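Local coordinates for protein plastocyanin (Adiantum capillus-veneris, PDB 1KDJ) that carries electrons between the cytochrome b6-f complex and P700 of photosystem I, using a single copper ion bound in a small beta sandwich, at residues A[33-38]-A[88-93]; A[26-31]-A[72-77]; A[40-45]-A[84-89]. All blocks are in the same frame, centred on the assembly; numbering follows the deposited sequence.

Contact 1 of 3, residues A[33-38]-A[88-93]; sequences GETGHN and TPHKSA. With CU (copper (II) ion), chain B.
His-37 and His-90 meet at the copper ion of a type 1 blue-copper site, each giving its ND1 to the metal from a different loop of the cupredoxin fold. Copper lies 1.9 Å from His-37 ND1 and 2.1 Å from His-90 ND1; Cys-87 and Met-95 complete the site. The two imidazoles sit rim to rim, planes at 58°, neither lying over the other.

Followed outward, His-90 starts from a CB directed toward the 33-38 loop and 3.4 Å from copper. CG, a little nearer the metal, lies beside its own backbone N (chi1 -55°), which brings His-90 ND1 round to the copper and within 3.2 Å of His-37 ND1. His-90 CE1 then comes 3.6 Å from Gly-36 O, at the ring edge and near its plane, and 3.7 Å from Thr-35 CG2; NE2 lies slightly farther from that methyl. Pro-89 CB covers the centre of one ring face, and Phe-12 stacks on the same imidazole.

Asn-38, next in sequence to the ligand His-37, ties the two loops together. Its ND2 is held by Asp-64 O, while Asn-38 OD1 accepts two bonds in its carbonyl plane: a nearly straight one from Thr-88 N at 2.7 Å, and one on a lone pair from Thr-88 OG1 at 3.1 Å.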
ATOM      1  N   GLY A  33      -3.435   8.249  13.264  1.00 21.05           N
ATOM      2  CA  GLY A  33      -4.196   7.604  14.313  1.00 22.79           C
ATOM      3  C   GLY A  33      -3.347   6.594  15.073  1.00 23.90           C
ATOM      4  O   GLY A  33      -2.125   6.546  14.933  1.00 24.74           O
ATOM      5  N   GLU A  34      -4.013   5.817  15.918  1.00 25.56           N
ATOM      6  CA  GLU A  34      -3.320   4.845  16.722  1.00 27.72           C
ATOM      7  C   GLU A  34      -3.480   3.394  16.309  1.00 26.37           C
ATOM      8  O   GLU A  34      -2.710   2.558  16.783  1.00 29.62           O
ATOM      9  CB  GLU A  34      -3.755   5.022  18.157  1.00 31.74           C
ATOM     10  CG  GLU A  34      -2.622   5.678  18.937  1.00 39.01           C
ATOM     11  CD  GLU A  34      -2.313   7.106  18.513  1.00 43.63           C
ATOM     12  OE1 GLU A  34      -3.211   7.945  18.667  1.00 48.69           O
ATOM     13  OE2 GLU A  34      -1.202   7.371  18.035  1.00 45.16           O
ATOM     14  N   THR A  35      -4.457   3.024  15.484  1.00 23.15           N
ATOM     15  CA  THR A  35      -4.560   1.662  14.997  1.00 20.71           C
ATOM     16  C   THR A  35      -3.378   1.388  14.021  1.00 21.41           C
ATOM     17  O   THR A  35      -3.187   2.163  13.074  1.00 20.41           O
ATOM     18  CB  THR A  35      -5.897   1.532  14.294  1.00 19.17           C
ATOM     19  OG1 THR A  35      -6.910   1.953  15.213  1.00 22.40           O
ATOM     20  CG2 THR A  35      -6.154   0.136  13.831  1.00 17.26           C
ATOM     21  N   GLY A  36      -2.544   0.362  14.246  1.00 18.34           N
ATOM     22  CA  GLY A  36      -1.459  -0.002  13.353  1.00 15.81           C
ATOM     23  C   GLY A  36      -2.065  -0.618  12.118  1.00 11.70           C
ATOM     24  O   GLY A  36      -3.171  -1.187  12.057  1.00 12.11           O
ATOM     25  N   HIS A  37      -1.347  -0.497  11.006  1.00 13.01           N
ATOM     26  CA  HIS A  37      -1.829  -0.979   9.710  1.00 12.42           C
ATOM     27  C   HIS A  37      -0.608  -1.336   8.890  1.00 10.03           C
ATOM     28  O   HIS A  37       0.490  -0.923   9.245  1.00 10.63           O
ATOM     29  CB  HIS A  37      -2.572   0.105   8.900  1.00 12.20           C
ATOM     30  CG  HIS A  37      -3.868   0.611   9.523  1.00 13.05           C
ATOM     31  ND1 HIS A  37      -4.953  -0.130   9.388  1.00 15.17           N
ATOM     32  CD2 HIS A  37      -4.097   1.806  10.160  1.00 12.90           C
ATOM     33  CE1 HIS A  37      -5.914   0.603   9.941  1.00 13.14           C
ATOM     34  NE2 HIS A  37      -5.391   1.729  10.382  1.00 12.64           N
ATOM     35  N   ASN A  38      -0.762  -2.037   7.785  1.00 13.36           N
ATOM     36  CA  ASN A  38       0.400  -2.144   6.889  1.00 14.01           C
ATOM     37  C   ASN A  38      -0.080  -2.134   5.433  1.00 13.09           C
ATOM     38  O   ASN A  38      -1.277  -1.938   5.173  1.00 13.13           O
ATOM     39  CB  ASN A  38       1.214  -3.450   7.174  1.00 13.13           C
ATOM     40  CG  ASN A  38       0.550  -4.746   6.829  1.00  9.65           C
ATOM     41  OD1 ASN A  38      -0.560  -4.930   6.343  1.00 13.10           O
ATOM     42  ND2 ASN A  38       1.248  -5.792   7.187  1.00 17.99           N
ATOM     43  N   THR A  88      -2.957  -6.151   5.915  1.00 13.06           N
ATOM     44  CA  THR A  88      -3.160  -7.498   6.441  1.00 15.24           C
ATOM     45  C   THR A  88      -4.129  -7.639   7.632  1.00 12.21           C
ATOM     46  O   THR A  88      -5.115  -8.336   7.440  1.00 13.19           O
ATOM     47  CB  THR A  88      -1.761  -8.037   6.782  1.00 18.87           C
ATOM     48  OG1 THR A  88      -0.979  -7.947   5.572  1.00 23.33           O
ATOM     49  CG2 THR A  88      -1.821  -9.454   7.374  1.00 21.08           C
ATOM     50  N   PRO A  89      -4.038  -6.968   8.786  1.00 13.90           N
ATOM     51  CA  PRO A  89      -5.018  -7.102   9.863  1.00 14.71           C
ATOM     52  C   PRO A  89      -6.445  -6.865   9.411  1.00 15.83           C
ATOM     53  O   PRO A  89      -7.341  -7.618   9.781  1.00 16.36           O
ATOM     54  CB  PRO A  89      -4.632  -6.108  10.896  1.00 12.92           C
ATOM     55  CG  PRO A  89      -3.251  -5.667  10.640  1.00 13.10           C
ATOM     56  CD  PRO A  89      -3.041  -5.965   9.150  1.00 13.20           C
ATOM     57  N   HIS A  90      -6.662  -5.872   8.493  1.00 18.67           N
ATOM     58  CA  HIS A  90      -8.032  -5.426   8.213  1.00 18.02           C
ATOM     59  C   HIS A  90      -8.516  -5.733   6.808  1.00 19.26           C
ATOM     60  O   HIS A  90      -9.505  -5.172   6.317  1.00 18.25           O
ATOM     61  CB  HIS A  90      -8.119  -3.904   8.521  1.00 15.82           C
ATOM     62  CG  HIS A  90      -7.678  -3.507   9.943  1.00 12.93           C
ATOM     63  ND1 HIS A  90      -6.574  -2.808  10.128  1.00 13.82           N
ATOM     64  CD2 HIS A  90      -8.296  -3.784  11.132  1.00 10.75           C
ATOM     65  CE1 HIS A  90      -6.441  -2.623  11.425  1.00 10.91           C
ATOM     66  NE2 HIS A  90      -7.484  -3.209  11.993  1.00 11.38           N
ATOM     67  N   LYS A  91      -7.877  -6.752   6.214  1.00 20.62           N
ATOM     68  CA  LYS A  91      -8.200  -7.225   4.860  1.00 23.56           C
ATOM     69  C   LYS A  91      -9.646  -7.641   4.744  1.00 24.57           C
ATOM     70  O   LYS A  91     -10.345  -7.229   3.827  1.00 23.82           O
ATOM     71  CB  LYS A  91      -7.327  -8.437   4.462  1.00 25.39           C
ATOM     72  CG  LYS A  91      -7.379  -8.753   2.962  1.00 27.17           C
ATOM     73  CD  LYS A  91      -6.470  -9.937   2.626  1.00 31.11           C
ATOM     74  CE  LYS A  91      -6.337 -10.182   1.104  1.00 32.16           C
ATOM     75  NZ  LYS A  91      -7.067 -11.366   0.670  1.00 35.02           N
ATOM     76  N   SER A  92     -10.161  -8.430   5.673  1.00 25.00           N
ATOM     77  CA  SER A  92     -11.553  -8.838   5.633  1.00 27.50           C
ATOM     78  C   SER A  92     -12.502  -7.664   5.864  1.00 28.68           C
ATOM     79  O   SER A  92     -13.692  -7.758   5.576  1.00 30.04           O
ATOM     80  CB  SER A  92     -11.759  -9.892   6.684  1.00 29.77           C
ATOM     81  OG  SER A  92     -11.140  -9.426   7.893  1.00 34.49           O
ATOM     82  N   ALA A  93     -12.006  -6.535   6.384  1.00 28.08           N
ATOM     83  CA  ALA A  93     -12.826  -5.348   6.514  1.00 28.61           C
ATOM     84  C   ALA A  93     -12.692  -4.430   5.287  1.00 28.48           C
ATOM     85  O   ALA A  93     -12.980  -3.238   5.357  1.00 28.61           O
ATOM     86  CB  ALA A  93     -12.407  -4.597   7.767  1.00 28.96           C
TER
HETATM   87 CU    CU B 103      -5.341  -1.903   8.740  1.00 16.39          CU

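Contact 2 of 3, residues A[26-31]-A[72-77]; sequences AVEFTL and SFKAKV
Strands 27-31 and 72-75 run antiparallel, their axes 4.6 Å apart at closest approach and their directions 164° from each other. Val-27 with Ala-75 and Phe-29 with Phe-73 form the hydrogen-bonded pairs, each joined by two N-H to O bonds; that from Phe-29 N to Phe-73 O measures 2.8 Å. Glu-28 with Lys-74 and Thr-30 with Ser-72 are the non-hydrogen-bonded pairs, where Lys-74 CA also lies 3.3 Å from Val-27 O in a CA-H...O contact. Strand 72-75 is an outermost strand of its sheet, and 2-5 flanks 27-31 on its other edge.

Val-27, Phe-29, Phe-73 and Ala-75 share one face. The two phenylalanines lie side by side and point the same way, CD2 of Phe-29 being 4.1 Å from CD2 of Phe-73. Val-27 CG1 covers one face of the Phe-29 ring off centre, and Ala-75 CB meets that ring's edge, 4.3 Å from Phe-29 CE2. Phe-29 makes an edge-to-face contact with Phe-85 of the other sheet.

On the reverse face Glu-28 and Lys-74 cross obliquely. The lysine chain bends at chi3 (-68°), bringing CE against Glu-28 CG and leaving Lys-74 NZ 3.4 Å from Glu-28 OE1, a salt bridge whose hydrogen bond is weak. Cohesion probably rests mostly on four backbone bonds and the apolar face, where Phe-73 meets Met-60 and Ala-75 meets Ala-58; the charged pair is likely to add little.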
ATOM      1  N   ALA A  26       7.756   7.661  -6.015  1.00 21.15           N
ATOM      2  CA  ALA A  26       7.487   7.061  -4.721  1.00 21.08           C
ATOM      3  C   ALA A  26       6.048   7.333  -4.202  1.00 21.41           C
ATOM      4  O   ALA A  26       5.406   8.388  -4.403  1.00 20.36           O
ATOM      5  CB  ALA A  26       8.514   7.611  -3.747  1.00 21.05           C
ATOM      6  N   VAL A  27       5.422   6.311  -3.633  1.00 20.93           N
ATOM      7  CA  VAL A  27       4.146   6.462  -2.959  1.00 21.49           C
ATOM      8  C   VAL A  27       4.525   6.336  -1.481  1.00 21.57           C
ATOM      9  O   VAL A  27       5.104   5.324  -1.076  1.00 21.35           O
ATOM     10  CB  VAL A  27       3.196   5.365  -3.362  1.00 20.38           C
ATOM     11  CG1 VAL A  27       1.844   5.582  -2.710  1.00 20.88           C
ATOM     12  CG2 VAL A  27       2.984   5.413  -4.868  1.00 23.11           C
ATOM     13  N   GLU A  28       4.323   7.394  -0.692  1.00 20.16           N
ATOM     14  CA  GLU A  28       4.649   7.369   0.717  1.00 21.00           C
ATOM     15  C   GLU A  28       3.346   7.158   1.470  1.00 19.31           C
ATOM     16  O   GLU A  28       2.400   7.938   1.322  1.00 18.83           O
ATOM     17  CB  GLU A  28       5.257   8.670   1.137  1.00 23.80           C
ATOM     18  CG  GLU A  28       5.877   8.579   2.518  1.00 30.85           C
ATOM     19  CD  GLU A  28       6.289   9.946   3.048  1.00 37.79           C
ATOM     20  OE1 GLU A  28       7.059  10.646   2.368  1.00 40.94           O
ATOM     21  OE2 GLU A  28       5.822  10.321   4.134  1.00 40.90           O
ATOM     22  N   PHE A  29       3.245   6.069   2.216  1.00 17.55           N
ATOM     23  CA  PHE A  29       2.078   5.753   3.030  1.00 16.57           C
ATOM     24  C   PHE A  29       2.422   6.231   4.437  1.00 16.73           C
ATOM     25  O   PHE A  29       3.522   5.986   4.919  1.00 15.12           O
ATOM     26  CB  PHE A  29       1.847   4.268   3.015  1.00 15.58           C
ATOM     27  CG  PHE A  29       1.451   3.676   1.681  1.00 13.26           C
ATOM     28  CD1 PHE A  29       0.127   3.603   1.328  1.00 13.47           C
ATOM     29  CD2 PHE A  29       2.417   3.159   0.847  1.00 14.55           C
ATOM     30  CE1 PHE A  29      -0.279   3.016   0.152  1.00 13.57           C
ATOM     31  CE2 PHE A  29       2.001   2.581  -0.337  1.00 13.74           C
ATOM     32  CZ  PHE A  29       0.675   2.499  -0.692  1.00 13.73           C
ATOM     33  N   THR A  30       1.558   6.999   5.095  1.00 18.19           N
ATOM     34  CA  THR A  30       1.831   7.549   6.411  1.00 19.54           C
ATOM     35  C   THR A  30       0.650   7.231   7.296  1.00 17.61           C
ATOM     36  O   THR A  30      -0.514   7.423   6.933  1.00 16.66           O
ATOM     37  CB  THR A  30       1.987   9.054   6.392  1.00 22.06           C
ATOM     38  OG1 THR A  30       3.028   9.336   5.456  1.00 28.70           O
ATOM     39  CG2 THR A  30       2.352   9.622   7.757  1.00 24.69           C
ATOM     40  N   LEU A  31       0.970   6.662   8.449  1.00 18.31           N
ATOM     41  CA  LEU A  31      -0.026   6.264   9.424  1.00 17.82           C
ATOM     42  C   LEU A  31      -0.680   7.496  10.069  1.00 18.22           C
ATOM     43  O   LEU A  31       0.030   8.418  10.478  1.00 20.16           O
ATOM     44  CB  LEU A  31       0.619   5.424  10.538  1.00 17.38           C
ATOM     45  CG  LEU A  31      -0.331   4.976  11.619  1.00 16.23           C
ATOM     46  CD1 LEU A  31      -1.228   3.880  11.120  1.00 16.44           C
ATOM     47  CD2 LEU A  31       0.488   4.535  12.801  1.00 19.19           C
ATOM     48  N   SER A  72       5.905   5.700   8.526  1.00 28.37           N
ATOM     49  CA  SER A  72       5.718   5.649   7.101  1.00 27.20           C
ATOM     50  C   SER A  72       6.408   4.484   6.394  1.00 26.41           C
ATOM     51  O   SER A  72       7.278   3.812   6.965  1.00 26.80           O
ATOM     52  CB  SER A  72       6.158   7.008   6.564  1.00 27.15           C
ATOM     53  OG  SER A  72       7.283   7.457   7.288  1.00 32.76           O
ATOM     54  N   PHE A  73       5.947   4.207   5.164  1.00 23.55           N
ATOM     55  CA  PHE A  73       6.468   3.175   4.276  1.00 20.62           C
ATOM     56  C   PHE A  73       6.457   3.763   2.871  1.00 21.10           C
ATOM     57  O   PHE A  73       5.440   4.304   2.447  1.00 19.29           O
ATOM     58  CB  PHE A  73       5.576   1.966   4.278  1.00 19.50           C
ATOM     59  CG  PHE A  73       6.010   0.874   3.314  1.00 19.22           C
ATOM     60  CD1 PHE A  73       7.270   0.310   3.443  1.00 20.09           C
ATOM     61  CD2 PHE A  73       5.141   0.468   2.328  1.00 18.24           C
ATOM     62  CE1 PHE A  73       7.667  -0.676   2.571  1.00 17.94           C
ATOM     63  CE2 PHE A  73       5.548  -0.519   1.466  1.00 19.28           C
ATOM     64  CZ  PHE A  73       6.799  -1.081   1.588  1.00 17.20           C
ATOM     65  N   LYS A  74       7.520   3.570   2.099  1.00 22.00           N
ATOM     66  CA  LYS A  74       7.643   4.134   0.755  1.00 23.78           C
ATOM     67  C   LYS A  74       7.771   2.997  -0.263  1.00 23.70           C
ATOM     68  O   LYS A  74       8.601   2.092  -0.054  1.00 23.75           O
ATOM     69  CB  LYS A  74       8.863   5.024   0.790  1.00 25.12           C
ATOM     70  CG  LYS A  74       9.012   5.969  -0.376  1.00 29.99           C
ATOM     71  CD  LYS A  74       9.982   7.077   0.027  1.00 33.56           C
ATOM     72  CE  LYS A  74       9.344   7.950   1.120  1.00 36.55           C
ATOM     73  NZ  LYS A  74       9.954   9.273   1.169  1.00 39.57           N
ATOM     74  N   ALA A  75       6.924   2.994  -1.290  1.00 21.09           N
ATOM     75  CA  ALA A  75       6.912   1.963  -2.320  1.00 20.59           C
ATOM     76  C   ALA A  75       7.152   2.609  -3.707  1.00 21.10           C
ATOM     77  O   ALA A  75       6.682   3.736  -3.942  1.00 18.56           O
ATOM     78  CB  ALA A  75       5.568   1.277  -2.364  1.00 18.03           C
ATOM     79  N   LYS A  76       7.895   1.960  -4.624  1.00 20.39           N
ATOM     80  CA  LYS A  76       8.135   2.440  -5.995  1.00 19.16           C
ATOM     81  C   LYS A  76       7.821   1.284  -6.930  1.00 19.17           C
ATOM     82  O   LYS A  76       8.306   0.164  -6.713  1.00 18.72           O
ATOM     83  CB  LYS A  76       9.583   2.828  -6.218  1.00 19.57           C
ATOM     84  CG  LYS A  76       9.977   4.189  -5.744  1.00 23.12           C
ATOM     85  CD  LYS A  76      11.470   4.178  -5.645  1.00 26.78           C
ATOM     86  CE  LYS A  76      12.050   5.567  -5.816  1.00 33.15           C
ATOM     87  NZ  LYS A  76      12.093   5.885  -7.235  1.00 38.84           N
ATOM     88  N   VAL A  77       6.946   1.479  -7.906  1.00 16.50           N
ATOM     89  CA  VAL A  77       6.603   0.489  -8.904  1.00 17.62           C
ATOM     90  C   VAL A  77       6.809   1.203 -10.272  1.00 21.14           C
ATOM     91  O   VAL A  77       6.366   2.345 -10.552  1.00 19.90           O
ATOM     92  CB  VAL A  77       5.148   0.030  -8.737  1.00 14.80           C
ATOM     93  CG1 VAL A  77       4.826  -0.988  -9.833  1.00 15.04           C
ATOM     94  CG2 VAL A  77       4.922  -0.624  -7.359  1.00 15.84           C
TER

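Contact 3 of 3, residues A[40-45]-A[84-89]; sequences VFDIPA and TFYCTP. With CU (copper (II) ion), chain B.
Tyr-86 lays its ring against Val-40, while on the other face of the sheet Phe-85 turns an edge to the face of Phe-41. Strands 40-41 and 81-86 are antiparallel neighbours in one sheet of the cupredoxin sandwich. Val-40 and Tyr-86 form a hydrogen-bonded pair, with Val-40 N to Tyr-86 O and Tyr-86 N to Val-40 O both 2.9 Å; beyond it Asp-42 N reaches Thr-84 O.

The tyrosine's CG stands between its backbone N and carbonyl carbon (chi1 63°), which folds the ring back across the partner strand. Val-40 CB then makes a CH-pi contact over one face, 4.2 Å from the centroid of the Tyr-86 ring. Val-40 O lies over a face too, near CD2, and Val-40 CG1 comes 3.5 Å from Tyr-86 OH. That hydroxyl is hydrogen-bonded to Glu-62 and to a water that donates to Phe-41 O. The other methyl, Val-40 CG2, rests against Thr-88 OG1.

Phe-41 and Phe-85 lie side by side, pointing the same way, their ring planes at 62° and centroids 5.7 Å apart. Phe-85 CB sits over one face of the Phe-41 ring, 4.0 Å from its centroid, and Phe-85 CD2 touches Phe-41 CE1 at 3.9 Å. Leu-55 of helix 49-57 also packs on Phe-41.

A leucine in place of Tyr-86 would probably take away the ring face under Val-40 CB and leave Glu-62 and the bridging water without their hydroxyl partner.

One residue further on, Cys-87 SG binds copper at 2.3 Å. The strand that leads to the thiolate ligand thus carries Phe-85 on its apolar face and the water-linked Tyr-86 on the other.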
ATOM      1  N   VAL A  40       0.393  -4.306   1.751  1.00 12.24           N
ATOM      2  CA  VAL A  40       0.874  -5.450   0.999  1.00 15.47           C
ATOM      3  C   VAL A  40       0.175  -5.421  -0.345  1.00 14.27           C
ATOM      4  O   VAL A  40      -1.051  -5.326  -0.417  1.00 14.93           O
ATOM      5  CB  VAL A  40       0.541  -6.792   1.755  1.00 14.40           C
ATOM      6  CG1 VAL A  40       0.997  -8.007   0.955  1.00 15.68           C
ATOM      7  CG2 VAL A  40       1.263  -6.805   3.078  1.00 14.40           C
ATOM      8  N   PHE A  41       0.958  -5.584  -1.427  1.00 16.57           N
ATOM      9  CA  PHE A  41       0.410  -5.627  -2.772  1.00 14.86           C
ATOM     10  C   PHE A  41      -0.054  -7.000  -3.155  1.00 16.60           C
ATOM     11  O   PHE A  41       0.611  -7.970  -2.822  1.00 18.17           O
ATOM     12  CB  PHE A  41       1.459  -5.151  -3.806  1.00 15.56           C
ATOM     13  CG  PHE A  41       1.509  -3.627  -3.916  1.00 14.55           C
ATOM     14  CD1 PHE A  41       0.627  -2.989  -4.770  1.00 16.74           C
ATOM     15  CD2 PHE A  41       2.368  -2.901  -3.140  1.00 12.98           C
ATOM     16  CE1 PHE A  41       0.618  -1.610  -4.829  1.00 15.02           C
ATOM     17  CE2 PHE A  41       2.348  -1.525  -3.205  1.00 15.78           C
ATOM     18  CZ  PHE A  41       1.476  -0.880  -4.045  1.00 15.00           C
ATOM     19  N   ASP A  42      -1.193  -7.112  -3.809  1.00 18.11           N
ATOM     20  CA  ASP A  42      -1.659  -8.338  -4.425  1.00 22.81           C
ATOM     21  C   ASP A  42      -0.814  -8.619  -5.666  1.00 24.27           C
ATOM     22  O   ASP A  42      -0.504  -7.691  -6.421  1.00 23.20           O
ATOM     23  CB  ASP A  42      -3.052  -8.214  -4.916  1.00 27.53           C
ATOM     24  CG  ASP A  42      -4.055  -9.131  -4.269  1.00 33.81           C
ATOM     25  OD1 ASP A  42      -3.739 -10.275  -3.924  1.00 39.23           O
ATOM     26  OD2 ASP A  42      -5.184  -8.681  -4.117  1.00 38.41           O
ATOM     27  N   ILE A  43      -0.433  -9.855  -5.959  1.00 25.19           N
ATOM     28  CA  ILE A  43       0.364 -10.128  -7.160  1.00 27.05           C
ATOM     29  C   ILE A  43      -0.644 -10.596  -8.195  1.00 27.80           C
ATOM     30  O   ILE A  43      -1.332 -11.572  -7.905  1.00 27.53           O
ATOM     31  CB  ILE A  43       1.405 -11.251  -6.938  1.00 27.65           C
ATOM     32  CG1 ILE A  43       2.276 -10.999  -5.711  1.00 26.40           C
ATOM     33  CG2 ILE A  43       2.235 -11.364  -8.221  1.00 27.06           C
ATOM     34  CD1 ILE A  43       3.103  -9.724  -5.730  1.00 26.01           C
ATOM     35  N   PRO A  44      -0.835  -9.976  -9.369  1.00 29.24           N
ATOM     36  CA  PRO A  44      -1.810 -10.416 -10.348  1.00 31.65           C
ATOM     37  C   PRO A  44      -1.448 -11.816 -10.849  1.00 34.09           C
ATOM     38  O   PRO A  44      -0.277 -12.219 -10.943  1.00 33.60           O
ATOM     39  CB  PRO A  44      -1.764  -9.350 -11.408  1.00 31.59           C
ATOM     40  CG  PRO A  44      -1.114  -8.163 -10.731  1.00 31.12           C
ATOM     41  CD  PRO A  44      -0.071  -8.847  -9.869  1.00 30.03           C
ATOM     42  N   ALA A  45      -2.474 -12.600 -11.156  1.00 36.99           N
ATOM     43  CA  ALA A  45      -2.221 -13.953 -11.616  1.00 39.50           C
ATOM     44  C   ALA A  45      -1.662 -13.832 -13.032  1.00 39.65           C
ATOM     45  O   ALA A  45      -2.083 -13.036 -13.887  1.00 40.09           O
ATOM     46  CB  ALA A  45      -3.504 -14.774 -11.649  1.00 40.46           C
ATOM     47  N   THR A  84      -3.699  -3.728  -6.897  1.00 18.34           N
ATOM     48  CA  THR A  84      -4.418  -3.588  -5.627  1.00 17.61           C
ATOM     49  C   THR A  84      -3.454  -3.773  -4.462  1.00 17.33           C
ATOM     50  O   THR A  84      -2.482  -4.539  -4.542  1.00 15.13           O
ATOM     51  CB  THR A  84      -5.521  -4.628  -5.570  1.00 19.20           C
ATOM     52  OG1 THR A  84      -6.445  -4.251  -6.569  1.00 20.71           O
ATOM     53  CG2 THR A  84      -6.266  -4.681  -4.228  1.00 23.73           C
ATOM     54  N   PHE A  85      -3.639  -3.005  -3.383  1.00 16.10           N
ATOM     55  CA  PHE A  85      -2.897  -3.210  -2.157  1.00 15.70           C
ATOM     56  C   PHE A  85      -3.928  -3.282  -1.031  1.00 16.99           C
ATOM     57  O   PHE A  85      -5.076  -2.809  -1.156  1.00 14.37           O
ATOM     58  CB  PHE A  85      -1.881  -2.079  -1.888  1.00 16.97           C
ATOM     59  CG  PHE A  85      -2.393  -0.648  -1.888  1.00 18.84           C
ATOM     60  CD1 PHE A  85      -2.868  -0.099  -0.713  1.00 17.41           C
ATOM     61  CD2 PHE A  85      -2.405   0.095  -3.057  1.00 18.26           C
ATOM     62  CE1 PHE A  85      -3.363   1.190  -0.711  1.00 18.84           C
ATOM     63  CE2 PHE A  85      -2.901   1.381  -3.041  1.00 20.21           C
ATOM     64  CZ  PHE A  85      -3.388   1.935  -1.865  1.00 19.31           C
ATOM     65  N   TYR A  86      -3.525  -3.934   0.059  1.00 17.39           N
ATOM     66  CA  TYR A  86      -4.429  -4.149   1.180  1.00 17.12           C
ATOM     67  C   TYR A  86      -3.666  -4.111   2.483  1.00 15.85           C
ATOM     68  O   TYR A  86      -2.428  -4.089   2.486  1.00 14.74           O
ATOM     69  CB  TYR A  86      -5.164  -5.493   1.009  1.00 19.85           C
ATOM     70  CG  TYR A  86      -4.263  -6.712   1.013  1.00 23.55           C
ATOM     71  CD1 TYR A  86      -3.954  -7.325   2.217  1.00 24.43           C
ATOM     72  CD2 TYR A  86      -3.764  -7.207  -0.188  1.00 25.77           C
ATOM     73  CE1 TYR A  86      -3.140  -8.438   2.235  1.00 26.02           C
ATOM     74  CE2 TYR A  86      -2.949  -8.329  -0.164  1.00 25.83           C
ATOM     75  CZ  TYR A  86      -2.649  -8.926   1.041  1.00 26.10           C
ATOM     76  OH  TYR A  86      -1.829 -10.021   1.075  1.00 26.83           O
ATOM     77  N   CYS A  87      -4.412  -4.007   3.589  1.00 13.81           N
ATOM     78  CA  CYS A  87      -3.789  -4.008   4.898  1.00 14.58           C
ATOM     79  C   CYS A  87      -3.955  -5.427   5.425  1.00 12.65           C
ATOM     80  O   CYS A  87      -5.105  -5.851   5.432  1.00 12.50           O
ATOM     81  CB  CYS A  87      -4.521  -3.031   5.827  1.00 14.36           C
ATOM     82  SG  CYS A  87      -3.957  -3.209   7.530  1.00 13.15           S
ATOM     83  N   THR A  88      -2.957  -6.151   5.915  1.00 13.06           N
ATOM     84  CA  THR A  88      -3.160  -7.498   6.441  1.00 15.24           C
ATOM     85  C   THR A  88      -4.129  -7.639   7.632  1.00 12.21           C
ATOM     86  O   THR A  88      -5.115  -8.336   7.440  1.00 13.19           O
ATOM     87  CB  THR A  88      -1.761  -8.037   6.782  1.00 18.87           C
ATOM     88  OG1 THR A  88      -0.979  -7.947   5.572  1.00 23.33           O
ATOM     89  CG2 THR A  88      -1.821  -9.454   7.374  1.00 21.08           C
ATOM     90  N   PRO A  89      -4.038  -6.968   8.786  1.00 13.90           N
ATOM     91  CA  PRO A  89      -5.018  -7.102   9.863  1.00 14.71           C
ATOM     92  C   PRO A  89      -6.445  -6.865   9.411  1.00 15.83           C
ATOM     93  O   PRO A  89      -7.341  -7.618   9.781  1.00 16.36           O
ATOM     94  CB  PRO A  89      -4.632  -6.108  10.896  1.00 12.92           C
ATOM     95  CG  PRO A  89      -3.251  -5.667  10.640  1.00 13.10           C
ATOM     96  CD  PRO A  89      -3.041  -5.965   9.150  1.00 13.20           C
TER
HETATM   97 CU    CU B 103      -5.341  -1.903   8.740  1.00 16.39          CU
HETATM   98  O   HOH W   1      -0.319 -10.357  -1.537  1.00 46.86           O
HETATM   99  O   HOH W   2      -2.342  -5.982  -7.885  1.00 22.06           O

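In the fold
Contact 2 joins two strands of one sheet of the sandwich and contact 3 two strands of the other, on opposite sides of the chain's centre and about 14 Å apart, centre to centre; Phe-29 and Phe-85 meet across the interior between them. The centre of contact 1 lies about 16 Å from that of contact 2 and about 13 Å from that of contact 3, at the end where loops gather round the copper. Along the chain 26-31 leads into 33-38 and then 40-45, while 72-77 precedes 84-89, which overlaps 88-93 at Thr-88 and Pro-89. Each sheet thus sends a strand into the copper loops: 27-31 toward His-37, 81-86 toward Cys-87 and His-90, so the copper sits where loops from both sheets converge.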